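PDB 4WCG: ORF112 from Cyprinid herpesvirus 3, which binds Z-DNA through its C-terminal Zalpha domain, the part described here, and as a whole is probably an RNA-binding protein. Local coordinates for residues I46-L50 against H75-M79. Residues are numbered along the deposited sequence; the frame is centred on the assembly and turned at random.
Sequences ILAYL and HLYRM. With nucleotides of chain D; nucleotides of chain C.
In the winged helix-turn-helix core of this Zalpha domain, Ile46 of helix 40-52 packs against His75, Leu76 and Met79 of helix 69-81, the recognition helix. The two local axes cross at -86°, close to perpendicular, and the two branches of Ile46 divide the work, CG2 serving Leu76 and Met79, and CD1 serving His75. CG2, anti to the backbone N, lies 3.6 Å from Leu76 CD2 and also touches Met79 CE. The other branch ends in CD1, which meets the His75 side chain at CB, 3.5 Å away, and approaches the imidazole obliquely. Met79 is bent at its last torsion (chi3 -69°), which brings CE to Ile46. Its SD packs on Leu47, where CG is 3.8 Å from the sulfur and both methyls are almost as near. Leu50 CD1 adds a looser contact with Leu76 CD2. No hydrogen bond crosses between 46-50 and 75-79; the join is apolar. The His75 ring nitrogens are satisfied instead by Glu71 O at ND1 and Ser39 N at NE2, which would help to fix the rotation of the ring.

Tyr77 and Arg78 reach DNA. Guanine DG5 of chain D sets C8 3.3 Å above the Tyr77 ring plane, over its centre, and the hydroxyl OH donates to OP1 of DC4 of chain D at 2.6 Å. Arg78 makes two hydrogen bonds to the guanine of DG5 of chain C, NH2 to O6 at 2.8 Å and a longer one from NH1 to N7 at 3.3 Å; NH1 also forms a salt bridge with Glu81 of the same chain. Trp94, on strand 94-95, meets the Tyr77 ring edge-to-face, while Leu65 of helix 58-65 packs on Ile46, and Val85 and Leu96, flanking the two-stranded wing, on Leu47.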
loop_
_atom_site.group_PDB
_atom_site.type_symbol
_atom_site.label_atom_id
_atom_site.label_comp_id
_atom_site.label_asym_id
_atom_site.label_seq_id
_atom_site.Cartn_x
_atom_site.Cartn_y
_atom_site.Cartn_z
ATOM N N ILE A 46 14.069 4.629 5.846
ATOM C CA ILE A 46 13.770 4.111 4.514
ATOM C C ILE A 46 13.377 5.250 3.571
ATOM O O ILE A 46 13.826 5.313 2.428
ATOM C CB ILE A 46 12.652 3.070 4.583
ATOM C CG1 ILE A 46 13.148 1.829 5.324
ATOM C CG2 ILE A 46 12.172 2.696 3.180
ATOM C CD1 ILE A 46 12.055 0.826 5.627
ATOM N N LEU A 47 12.549 6.162 4.065
ATOM C CA LEU A 47 12.138 7.317 3.274
ATOM C C LEU A 47 13.358 8.159 2.914
ATOM O O LEU A 47 13.453 8.711 1.811
ATOM C CB LEU A 47 11.118 8.157 4.041
ATOM C CG LEU A 47 9.766 7.471 4.243
ATOM C CD1 LEU A 47 8.877 8.299 5.157
ATOM C CD2 LEU A 47 9.072 7.278 2.912
ATOM N N ALA A 48 14.298 8.271 3.845
ATOM C CA ALA A 48 15.491 9.042 3.564
ATOM C C ALA A 48 16.325 8.420 2.453
ATOM O O ALA A 48 16.860 9.133 1.610
ATOM C CB ALA A 48 16.324 9.205 4.817
ATOM N N TYR A 49 16.454 7.094 2.465
ATOM C CA TYR A 49 17.183 6.418 1.401
ATOM C C TYR A 49 16.504 6.702 0.061
ATOM O O TYR A 49 17.162 7.040 -0.921
ATOM C CB TYR A 49 17.253 4.907 1.656
ATOM C CG TYR A 49 18.086 4.149 0.636
ATOM C CD1 TYR A 49 17.549 3.767 -0.588
ATOM C CD2 TYR A 49 19.411 3.830 0.895
ATOM C CE1 TYR A 49 18.307 3.083 -1.524
ATOM C CE2 TYR A 49 20.178 3.142 -0.038
ATOM C CZ TYR A 49 19.616 2.768 -1.245
ATOM O OH TYR A 49 20.376 2.090 -2.176
ATOM N N LEU A 50 15.184 6.584 0.028
ATOM C CA LEU A 50 14.449 6.751 -1.221
ATOM C C LEU A 50 14.555 8.166 -1.765
ATOM O O LEU A 50 14.529 8.374 -2.980
ATOM C CB LEU A 50 12.980 6.374 -1.027
ATOM C CG LEU A 50 12.794 4.877 -0.839
ATOM C CD1 LEU A 50 11.338 4.539 -0.516
ATOM C CD2 LEU A 50 13.247 4.145 -2.100
ATOM N N HIS A 75 8.223 -2.798 6.331
ATOM C CA HIS A 75 7.971 -1.367 6.485
ATOM C C HIS A 75 7.552 -0.703 5.168
ATOM O O HIS A 75 6.648 0.136 5.168
ATOM C CB HIS A 75 9.195 -0.676 7.090
ATOM C CG HIS A 75 9.398 -0.982 8.541
ATOM N ND1 HIS A 75 9.843 -2.208 8.994
ATOM C CD2 HIS A 75 9.206 -0.221 9.644
ATOM C CE1 HIS A 75 9.924 -2.183 10.312
ATOM N NE2 HIS A 75 9.542 -0.990 10.732
ATOM N N LEU A 76 8.182 -1.074 4.052
ATOM C CA LEU A 76 7.797 -0.519 2.745
ATOM C C LEU A 76 6.333 -0.794 2.442
ATOM O O LEU A 76 5.571 0.102 2.055
ATOM C CB LEU A 76 8.657 -1.103 1.612
ATOM C CG LEU A 76 10.089 -0.579 1.517
ATOM C CD1 LEU A 76 10.928 -1.494 0.618
ATOM C CD2 LEU A 76 10.068 0.846 0.942
ATOM N N TYR A 77 5.921 -2.046 2.604
ATOM C CA TYR A 77 4.547 -2.376 2.270
ATOM C C TYR A 77 3.551 -1.678 3.198
ATOM O O TYR A 77 2.504 -1.232 2.746
ATOM C CB TYR A 77 4.339 -3.893 2.281
ATOM C CG TYR A 77 4.800 -4.559 0.992
ATOM C CD1 TYR A 77 6.125 -4.954 0.819
ATOM C CD2 TYR A 77 3.917 -4.747 -0.054
ATOM C CE1 TYR A 77 6.538 -5.555 -0.357
ATOM C CE2 TYR A 77 4.312 -5.336 -1.233
ATOM C CZ TYR A 77 5.630 -5.739 -1.383
ATOM O OH TYR A 77 6.001 -6.327 -2.569
ATOM N N ARG A 78 3.856 -1.565 4.486
ATOM C CA ARG A 78 2.927 -0.841 5.340
ATOM C C ARG A 78 2.876 0.651 4.984
ATOM O O ARG A 78 1.794 1.248 5.006
ATOM C CB ARG A 78 3.279 -1.052 6.802
ATOM C CG ARG A 78 2.993 -2.490 7.266
ATOM C CD ARG A 78 1.546 -2.966 6.983
ATOM N NE ARG A 78 1.276 -4.264 7.606
ATOM C CZ ARG A 78 0.119 -4.929 7.551
ATOM N NH1 ARG A 78 -0.930 -4.439 6.884
ATOM N NH2 ARG A 78 0.004 -6.098 8.174
ATOM N N MET A 79 4.026 1.247 4.644
ATOM C CA MET A 79 4.023 2.660 4.214
ATOM C C MET A 79 3.272 2.856 2.902
ATOM O O MET A 79 2.706 3.933 2.661
ATOM C CB MET A 79 5.446 3.203 4.072
ATOM C CG MET A 79 6.009 3.656 5.411
ATOM S SD MET A 79 7.511 4.635 5.256
ATOM C CE MET A 79 8.665 3.381 4.673
ATOM P P DG D 5 10.771 -10.789 2.047
ATOM O OP1 DG D 5 11.611 -10.049 1.136
ATOM O OP2 DG D 5 11.395 -11.672 3.002
ATOM O "O5'" DG D 5 9.871 -9.727 2.792
ATOM C "C5'" DG D 5 8.892 -10.152 3.699
ATOM C "C4'" DG D 5 8.050 -8.986 4.156
ATOM O "O4'" DG D 5 7.365 -8.404 3.038
ATOM C "C3'" DG D 5 6.970 -9.377 5.154
ATOM O "O3'" DG D 5 7.480 -9.083 6.438
ATOM C "C2'" DG D 5 5.791 -8.495 4.787
ATOM C "C1'" DG D 5 6.032 -8.074 3.355
ATOM N N9 DG D 5 5.174 -8.661 2.333
ATOM C C8 DG D 5 4.523 -7.975 1.345
ATOM N N7 DG D 5 3.880 -8.748 0.522
ATOM C C5 DG D 5 4.123 -10.025 0.994
ATOM C C6 DG D 5 3.677 -11.272 0.515
ATOM O O6 DG D 5 2.955 -11.504 -0.442
ATOM N N1 DG D 5 4.177 -12.316 1.275
ATOM C C2 DG D 5 4.990 -12.176 2.366
ATOM N N2 DG D 5 5.359 -13.300 2.972
ATOM N N3 DG D 5 5.403 -11.014 2.831
ATOM C C4 DG D 5 4.930 -9.988 2.105
ATOM P P DC D 4 8.621 -8.601 -2.997
ATOM O OP1 DC D 4 8.488 -7.210 -2.536
ATOM O OP2 DC D 4 9.966 -9.158 -3.191
ATOM O "O5'" DC D 4 7.793 -9.554 -2.011
ATOM C "C5'" DC D 4 7.654 -9.222 -0.652
ATOM C "C4'" DC D 4 7.893 -10.453 0.210
ATOM O "O4'" DC D 4 6.837 -11.430 -0.030
ATOM C "C3'" DC D 4 9.216 -11.184 -0.051
ATOM O "O3'" DC D 4 9.756 -11.653 1.191
ATOM C "C2'" DC D 4 8.775 -12.362 -0.916
ATOM C "C1'" DC D 4 7.428 -12.690 -0.282
ATOM N N1 DC D 4 6.535 -13.456 -1.176
ATOM C C2 DC D 4 6.478 -14.837 -1.076
ATOM O O2 DC D 4 7.184 -15.398 -0.230
ATOM N N3 DC D 4 5.658 -15.531 -1.910
ATOM C C4 DC D 4 4.919 -14.874 -2.809
ATOM N N4 DC D 4 4.123 -15.587 -3.612
ATOM C C5 DC D 4 4.974 -13.457 -2.932
ATOM C C6 DC D 4 5.777 -12.792 -2.101
ATOM P P DG C 5 -9.981 -9.441 6.723
ATOM O OP1 DG C 5 -10.890 -8.354 6.863
ATOM O OP2 DG C 5 -10.503 -10.775 6.650
ATOM O "O5'" DG C 5 -9.101 -9.191 5.428
ATOM C "C5'" DG C 5 -8.136 -10.132 5.059
ATOM C "C4'" DG C 5 -7.333 -9.641 3.879
ATOM O "O4'" DG C 5 -6.716 -8.384 4.201
ATOM C "C3'" DG C 5 -6.208 -10.590 3.503
ATOM O "O3'" DG C 5 -6.670 -11.416 2.453
ATOM C "C2'" DG C 5 -5.097 -9.664 3.058
ATOM C "C1'" DG C 5 -5.393 -8.332 3.718
ATOM N N9 DG C 5 -4.533 -7.940 4.823
ATOM C C8 DG C 5 -3.927 -6.720 4.958
ATOM N N7 DG C 5 -3.250 -6.603 6.062
ATOM C C5 DG C 5 -3.419 -7.821 6.699
ATOM C C6 DG C 5 -2.927 -8.278 7.940
ATOM O O6 DG C 5 -2.222 -7.687 8.749
ATOM N N1 DG C 5 -3.346 -9.574 8.205
ATOM C C2 DG C 5 -4.154 -10.320 7.396
ATOM N N2 DG C 5 -4.458 -11.542 7.835
ATOM N N3 DG C 5 -4.637 -9.898 6.247
ATOM C C4 DG C 5 -4.218 -8.655 5.953
#